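Local coordinates for DotU family type IV/VI secretion system protein (Acinetobacter baumannii, PDB 6Y4R) that is the cytoplasmic domain of TssL, an inner-membrane component of the type VI secretion system, and probably helps to assemble that machine, at residues Ala25-Phe30 / Gln82-Ile87; Gln110-Gly115 / Gly153-Tyr158. All blocks are in the same frame, centred on the assembly; numbering follows the deposited sequence.

Contact 1 of 2, residues Ala25-Phe30 / Gln82-Ile87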
loop_
_atom_site.group_PDB
_atom_site.type_symbol
_atom_site.label_atom_id
_atom_site.label_comp_id
_atom_site.label_asym_id
_atom_site.label_seq_id
_atom_site.Cartn_x
_atom_site.Cartn_y
_atom_site.Cartn_z
ATOM N N ALA A 25 -0.521 -20.720 -2.079
ATOM C CA ALA A 25 -0.054 -22.051 -2.456
ATOM C C ALA A 25 1.062 -21.972 -3.492
ATOM O O ALA A 25 2.012 -22.767 -3.458
ATOM C CB ALA A 25 -1.225 -22.887 -2.979
ATOM N N ASP A 26 0.973 -20.991 -4.387
ATOM C CA ASP A 26 1.920 -20.766 -5.478
ATOM C C ASP A 26 2.418 -19.327 -5.350
ATOM O O ASP A 26 1.696 -18.377 -5.717
ATOM C CB ASP A 26 1.223 -21.018 -6.815
ATOM C CG ASP A 26 2.166 -21.091 -7.976
ATOM O OD1 ASP A 26 3.320 -20.609 -7.863
ATOM O OD2 ASP A 26 1.744 -21.638 -9.019
ATOM N N PRO A 27 3.613 -19.115 -4.775
ATOM C CA PRO A 27 4.111 -17.738 -4.607
ATOM C C PRO A 27 4.209 -16.936 -5.907
ATOM O O PRO A 27 3.870 -15.746 -5.908
ATOM C CB PRO A 27 5.485 -17.942 -3.952
ATOM C CG PRO A 27 5.412 -19.277 -3.288
ATOM C CD PRO A 27 4.219 -20.047 -3.810
ATOM N N GLN A 28 4.708 -17.536 -7.000
ATOM C CA GLN A 28 4.898 -16.794 -8.251
ATOM C C GLN A 28 3.592 -16.572 -9.006
ATOM O O GLN A 28 3.461 -15.587 -9.744
ATOM C CB GLN A 28 5.916 -17.494 -9.152
ATOM C CG GLN A 28 7.345 -16.946 -9.057
ATOM C CD GLN A 28 7.455 -15.455 -9.424
ATOM O OE1 GLN A 28 6.645 -14.926 -10.202
ATOM N NE2 GLN A 28 8.493 -14.794 -8.906
ATOM N N ARG A 29 2.631 -17.474 -8.874
ATOM C CA ARG A 29 1.311 -17.180 -9.411
ATOM C C ARG A 29 0.666 -16.046 -8.622
ATOM O O ARG A 29 -0.028 -15.191 -9.190
ATOM C CB ARG A 29 0.438 -18.438 -9.370
ATOM C CG ARG A 29 -0.945 -18.220 -9.953
ATOM C CD ARG A 29 -1.894 -19.364 -9.811
ATOM N NE ARG A 29 -1.934 -19.958 -8.472
ATOM C CZ ARG A 29 -2.373 -21.183 -8.195
ATOM N NH1 ARG A 29 -2.817 -21.947 -9.166
ATOM N NH2 ARG A 29 -2.360 -21.612 -6.944
ATOM N N PHE A 30 0.880 -16.042 -7.305
ATOM C CA PHE A 30 0.421 -14.957 -6.451
ATOM C C PHE A 30 0.998 -13.613 -6.890
ATOM O O PHE A 30 0.307 -12.589 -6.858
ATOM C CB PHE A 30 0.789 -15.284 -4.997
ATOM C CG PHE A 30 0.351 -14.245 -4.002
ATOM C CD1 PHE A 30 -0.974 -14.148 -3.612
ATOM C CD2 PHE A 30 1.271 -13.348 -3.475
ATOM C CE1 PHE A 30 -1.371 -13.175 -2.684
ATOM C CE2 PHE A 30 0.886 -12.388 -2.561
ATOM C CZ PHE A 30 -0.446 -12.297 -2.160
ATOM N N GLN A 82 8.370 -15.819 1.080
ATOM C CA GLN A 82 9.362 -14.769 1.286
ATOM C C GLN A 82 10.583 -15.002 0.404
ATOM O O GLN A 82 11.099 -14.063 -0.207
ATOM C CB GLN A 82 9.738 -14.693 2.768
ATOM C CG GLN A 82 8.534 -14.330 3.673
ATOM C CD GLN A 82 8.836 -14.427 5.162
ATOM O OE1 GLN A 82 9.484 -15.367 5.619
ATOM N NE2 GLN A 82 8.361 -13.458 5.923
ATOM N N ASN A 83 11.029 -16.252 0.275
ATOM C CA ASN A 83 12.219 -16.530 -0.528
ATOM C C ASN A 83 12.013 -16.271 -2.014
ATOM O O ASN A 83 12.982 -15.964 -2.723
ATOM C CB ASN A 83 12.701 -17.955 -0.322
ATOM C CG ASN A 83 13.494 -18.122 0.948
ATOM O OD1 ASN A 83 14.181 -17.188 1.398
ATOM N ND2 ASN A 83 13.472 -19.332 1.499
ATOM N N SER A 84 10.802 -16.480 -2.529
ATOM C CA SER A 84 10.563 -16.106 -3.918
ATOM C C SER A 84 10.345 -14.598 -4.064
ATOM O O SER A 84 10.722 -14.008 -5.083
ATOM C CB SER A 84 9.414 -16.929 -4.501
ATOM O OG SER A 84 8.155 -16.482 -4.052
ATOM N N TRP A 85 9.766 -13.949 -3.059
ATOM C CA TRP A 85 9.462 -12.529 -3.188
ATOM C C TRP A 85 10.725 -11.681 -3.125
ATOM O O TRP A 85 10.852 -10.700 -3.870
ATOM C CB TRP A 85 8.477 -12.109 -2.095
ATOM C CG TRP A 85 7.692 -10.857 -2.393
ATOM C CD1 TRP A 85 7.978 -9.582 -1.980
ATOM C CD2 TRP A 85 6.477 -10.768 -3.152
ATOM N NE1 TRP A 85 7.012 -8.710 -2.433
ATOM C CE2 TRP A 85 6.083 -9.414 -3.157
ATOM C CE3 TRP A 85 5.677 -11.708 -3.818
ATOM C CZ2 TRP A 85 4.932 -8.975 -3.812
ATOM C CZ3 TRP A 85 4.539 -11.271 -4.467
ATOM C CH2 TRP A 85 4.179 -9.918 -4.465
ATOM N N LEU A 86 11.677 -12.042 -2.252
ATOM C CA LEU A 86 12.870 -11.218 -2.033
ATOM C C LEU A 86 13.760 -11.141 -3.272
ATOM O O LEU A 86 14.618 -10.251 -3.359
ATOM C CB LEU A 86 13.636 -11.744 -0.815
ATOM C CG LEU A 86 14.303 -13.118 -0.895
ATOM C CD1 LEU A 86 15.685 -13.113 -1.588
ATOM C CD2 LEU A 86 14.350 -13.777 0.481
ATOM N N ILE A 87 13.577 -12.055 -4.226
ATOM C CA ILE A 87 14.272 -11.978 -5.509
ATOM C C ILE A 87 14.072 -10.611 -6.149
ATOM O O ILE A 87 15.002 -10.008 -6.703
ATOM C CB ILE A 87 13.792 -13.103 -6.441
ATOM C CG1 ILE A 87 14.158 -14.473 -5.863
ATOM C CG2 ILE A 87 14.372 -12.909 -7.834
ATOM C CD1 ILE A 87 15.626 -14.565 -5.462
#

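Contact 2 of 2, residues Gln110-Gly115 / Gly153-Tyr158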
loop_
_atom_site.group_PDB
_atom_site.type_symbol
_atom_site.label_atom_id
_atom_site.label_comp_id
_atom_site.label_asym_id
_atom_site.label_seq_id
_atom_site.Cartn_x
_atom_site.Cartn_y
_atom_site.Cartn_z
ATOM N N GLN A 110 2.880 15.433 1.467
ATOM C CA GLN A 110 2.451 16.212 0.309
ATOM C C GLN A 110 0.938 16.161 0.133
ATOM O O GLN A 110 0.325 17.170 -0.241
ATOM C CB GLN A 110 3.132 15.718 -0.968
ATOM C CG GLN A 110 4.643 15.791 -0.967
ATOM C CD GLN A 110 5.237 15.207 -2.252
ATOM O OE1 GLN A 110 5.647 14.030 -2.310
ATOM N NE2 GLN A 110 5.289 16.039 -3.296
ATOM N N LEU A 111 0.317 14.986 0.391
ATOM C CA LEU A 111 -1.124 14.822 0.184
ATOM C C LEU A 111 -1.942 15.430 1.306
ATOM O O LEU A 111 -3.052 15.924 1.064
ATOM C CB LEU A 111 -1.521 13.361 0.042
ATOM C CG LEU A 111 -0.784 12.468 -0.914
ATOM C CD1 LEU A 111 -1.191 10.969 -0.675
ATOM C CD2 LEU A 111 -1.099 13.016 -2.291
ATOM N N ARG A 112 -1.439 15.365 2.542
ATOM C CA ARG A 112 -2.112 16.062 3.627
ATOM C C ARG A 112 -2.171 17.547 3.306
ATOM O O ARG A 112 -3.194 18.205 3.531
ATOM C CB ARG A 112 -1.376 15.827 4.951
ATOM C CG ARG A 112 -1.352 14.398 5.455
ATOM C CD ARG A 112 -0.489 14.221 6.711
ATOM N NE ARG A 112 -1.133 14.788 7.898
ATOM C CZ ARG A 112 -0.525 15.017 9.062
ATOM N NH1 ARG A 112 0.754 14.719 9.216
ATOM N NH2 ARG A 112 -1.205 15.545 10.073
ATOM N N SER A 113 -1.079 18.077 2.741
ATOM C CA SER A 113 -0.998 19.493 2.383
ATOM C C SER A 113 -1.971 19.852 1.264
ATOM O O SER A 113 -2.499 20.972 1.223
ATOM C CB SER A 113 0.427 19.841 1.964
ATOM O OG SER A 113 0.676 19.427 0.632
ATOM N N ARG A 114 -2.144 18.955 0.290
ATOM C CA ARG A 114 -3.051 19.239 -0.815
ATOM C C ARG A 114 -4.513 18.980 -0.478
ATOM O O ARG A 114 -5.375 19.362 -1.275
ATOM C CB ARG A 114 -2.677 18.448 -2.069
ATOM C CG ARG A 114 -1.340 18.839 -2.665
ATOM C CD ARG A 114 -1.404 20.210 -3.330
ATOM N NE ARG A 114 -2.558 20.373 -4.212
ATOM C CZ ARG A 114 -2.670 19.874 -5.441
ATOM N NH1 ARG A 114 -1.716 19.100 -5.953
ATOM N NH2 ARG A 114 -3.775 20.110 -6.143
ATOM N N GLY A 115 -4.800 18.291 0.632
ATOM C CA GLY A 115 -6.131 18.253 1.219
ATOM C C GLY A 115 -7.228 17.670 0.355
ATOM O O GLY A 115 -7.306 16.453 0.165
ATOM N N GLY A 153 -6.460 10.324 9.732
ATOM C CA GLY A 153 -7.850 9.909 9.732
ATOM C C GLY A 153 -8.790 11.044 10.072
ATOM O O GLY A 153 -9.895 11.136 9.522
ATOM N N ASP A 154 -8.370 11.911 11.006
ATOM C CA ASP A 154 -9.168 13.073 11.385
ATOM C C ASP A 154 -9.271 14.064 10.240
ATOM O O ASP A 154 -10.342 14.639 10.006
ATOM C CB ASP A 154 -8.541 13.804 12.582
ATOM C CG ASP A 154 -8.644 13.030 13.896
ATOM O OD1 ASP A 154 -9.614 12.258 14.082
ATOM O OD2 ASP A 154 -7.762 13.237 14.767
ATOM N N GLU A 155 -8.157 14.292 9.528
ATOM C CA GLU A 155 -8.147 15.245 8.414
ATOM C C GLU A 155 -9.038 14.769 7.280
ATOM O O GLU A 155 -9.703 15.576 6.625
ATOM C CB GLU A 155 -6.720 15.483 7.929
ATOM C CG GLU A 155 -5.968 16.358 8.872
ATOM C CD GLU A 155 -4.533 15.937 9.059
ATOM O OE1 GLU A 155 -3.905 15.389 8.109
ATOM O OE2 GLU A 155 -4.056 16.121 10.201
ATOM N N ILE A 156 -9.064 13.466 7.029
ATOM C CA ILE A 156 -9.975 12.944 6.024
ATOM C C ILE A 156 -11.419 13.142 6.464
ATOM O O ILE A 156 -12.269 13.549 5.663
ATOM C CB ILE A 156 -9.652 11.475 5.724
ATOM C CG1 ILE A 156 -8.242 11.392 5.122
ATOM C CG2 ILE A 156 -10.691 10.927 4.764
ATOM C CD1 ILE A 156 -7.795 9.996 4.825
ATOM N N ASP A 157 -11.725 12.868 7.742
ATOM C CA ASP A 157 -13.063 13.171 8.256
ATOM C C ASP A 157 -13.380 14.655 8.117
ATOM O O ASP A 157 -14.517 15.027 7.806
ATOM C CB ASP A 157 -13.199 12.803 9.739
ATOM C CG ASP A 157 -13.315 11.316 9.996
ATOM O OD1 ASP A 157 -13.752 10.554 9.096
ATOM O OD2 ASP A 157 -13.014 10.915 11.144
ATOM N N TYR A 158 -12.381 15.517 8.346
ATOM C CA TYR A 158 -12.577 16.963 8.261
ATOM C C TYR A 158 -12.809 17.432 6.831
ATOM O O TYR A 158 -13.601 18.355 6.599
ATOM C CB TYR A 158 -11.377 17.691 8.884
ATOM C CG TYR A 158 -11.363 19.208 8.734
ATOM C CD1 TYR A 158 -11.698 20.037 9.788
ATOM C CD2 TYR A 158 -11.005 19.813 7.535
ATOM C CE1 TYR A 158 -11.678 21.432 9.646
ATOM C CE2 TYR A 158 -10.982 21.194 7.390
ATOM C CZ TYR A 158 -11.315 21.997 8.442
ATOM O OH TYR A 158 -11.288 23.373 8.271
#

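Contact 1 of 2, residues Ala25-Phe30 / Gln82-Ile87
Ser84 and Pro27 meet where the start of helix 27-47 comes beside helix 79-85, their CA atoms 6.7 Å apart. Pro27 CB lies against both OG and CB of Ser84, while CG comes near OG alone. The serine is the residue most covered by this contact. Its OG sits between the backbone N and the carbonyl carbon (chi1 76°), which leaves the hydroxyl facing the proline while it also makes a weak hydrogen bond to Leu81 O, one turn back in its own helix.

Deeper in, two aromatic side chains continue the seam. CD2 of Phe30 lies 4.0 Å from CZ3 of Trp85, and the two side chains cross at about a right angle. The indole reaches this position because its CG is anti to the backbone N (chi1 -158°), and its NE1 is hydrogen-bonded to Asp67, which helps fix the rotation of the ring.

The packing thus grades from a partly exposed proline-serine pair to a buried aromatic pair. It joins the start of helix 27-47, where Asp26 is the N-cap, to helix 79-85, with helix 52-71 supplying Asp67 beside them.

Contact 2 of 2, residues Gln110-Gly115 / Gly153-Tyr158
OE1 of Glu155 receives the shorter of two charged hydrogen bonds from Arg112, with NE as donor at 2.8 Å and an N-H...O angle of 167°. The second runs from Arg112 NH2 to Glu155 OE2 over 2.9 Å and is equally straight. This is the side-on form of the bidentate arginine-carboxylate salt bridge: NE and one terminal nitrogen each take a different oxygen, and each oxygen offers its syn lone pair. The carboxylate meets the guanidinium at its edge and in its plane, and the two planes are only 4° apart. Two parallel bonds between flat groups restrain both from twisting, which a single bond would not do.

Both chains bend to make this fit. Arg112 leaves its helix with CG anti to the carbonyl carbon, runs extended through chi2, then turns at chi3 (73°), bringing the NE edge round to the acid. Glu155 points toward the other helix from the start and is bent at chi2. Along the way OE1 also lies 3.8 Å from Arg112 CG, so the carboxylate rests beside the aliphatic part of the arginine as well as its charged end. The third nitrogen, NH1, has a long, weak ion pair with Glu109, and this second acid would probably add to the favourable field around the guanidinium.

The pair forms a surface bridge between the last turns of helix 100-114 and helix 143-159. Arg112 also touches Leu148 and Val152 of the latter, while Leu111 and Ile156 turn to helix 119-130, Leu111 meeting Leu122 and Phe125, and Ile156 meeting Leu119 and His126.

In the fold
The two contacts illustrate complementary ways of joining helices in an all-helical domain: contact 1 relies on van der Waals packing that runs from a proline-serine pair to a buried aromatic pair, contact 2 on a charged pair at the surface. They lie on opposite sides of the chain's centre, about 18 and 17 Å from it, with their own centres 35 Å apart. Their nearest atoms remain about 21 Å apart, so neither touches the other. Along the chain they follow in series, the first joining helices 27-47 and 79-85, the second helices 100-114 and 143-159. All four segments belong to the DotU family region, and both contacts are structural joints between its helices.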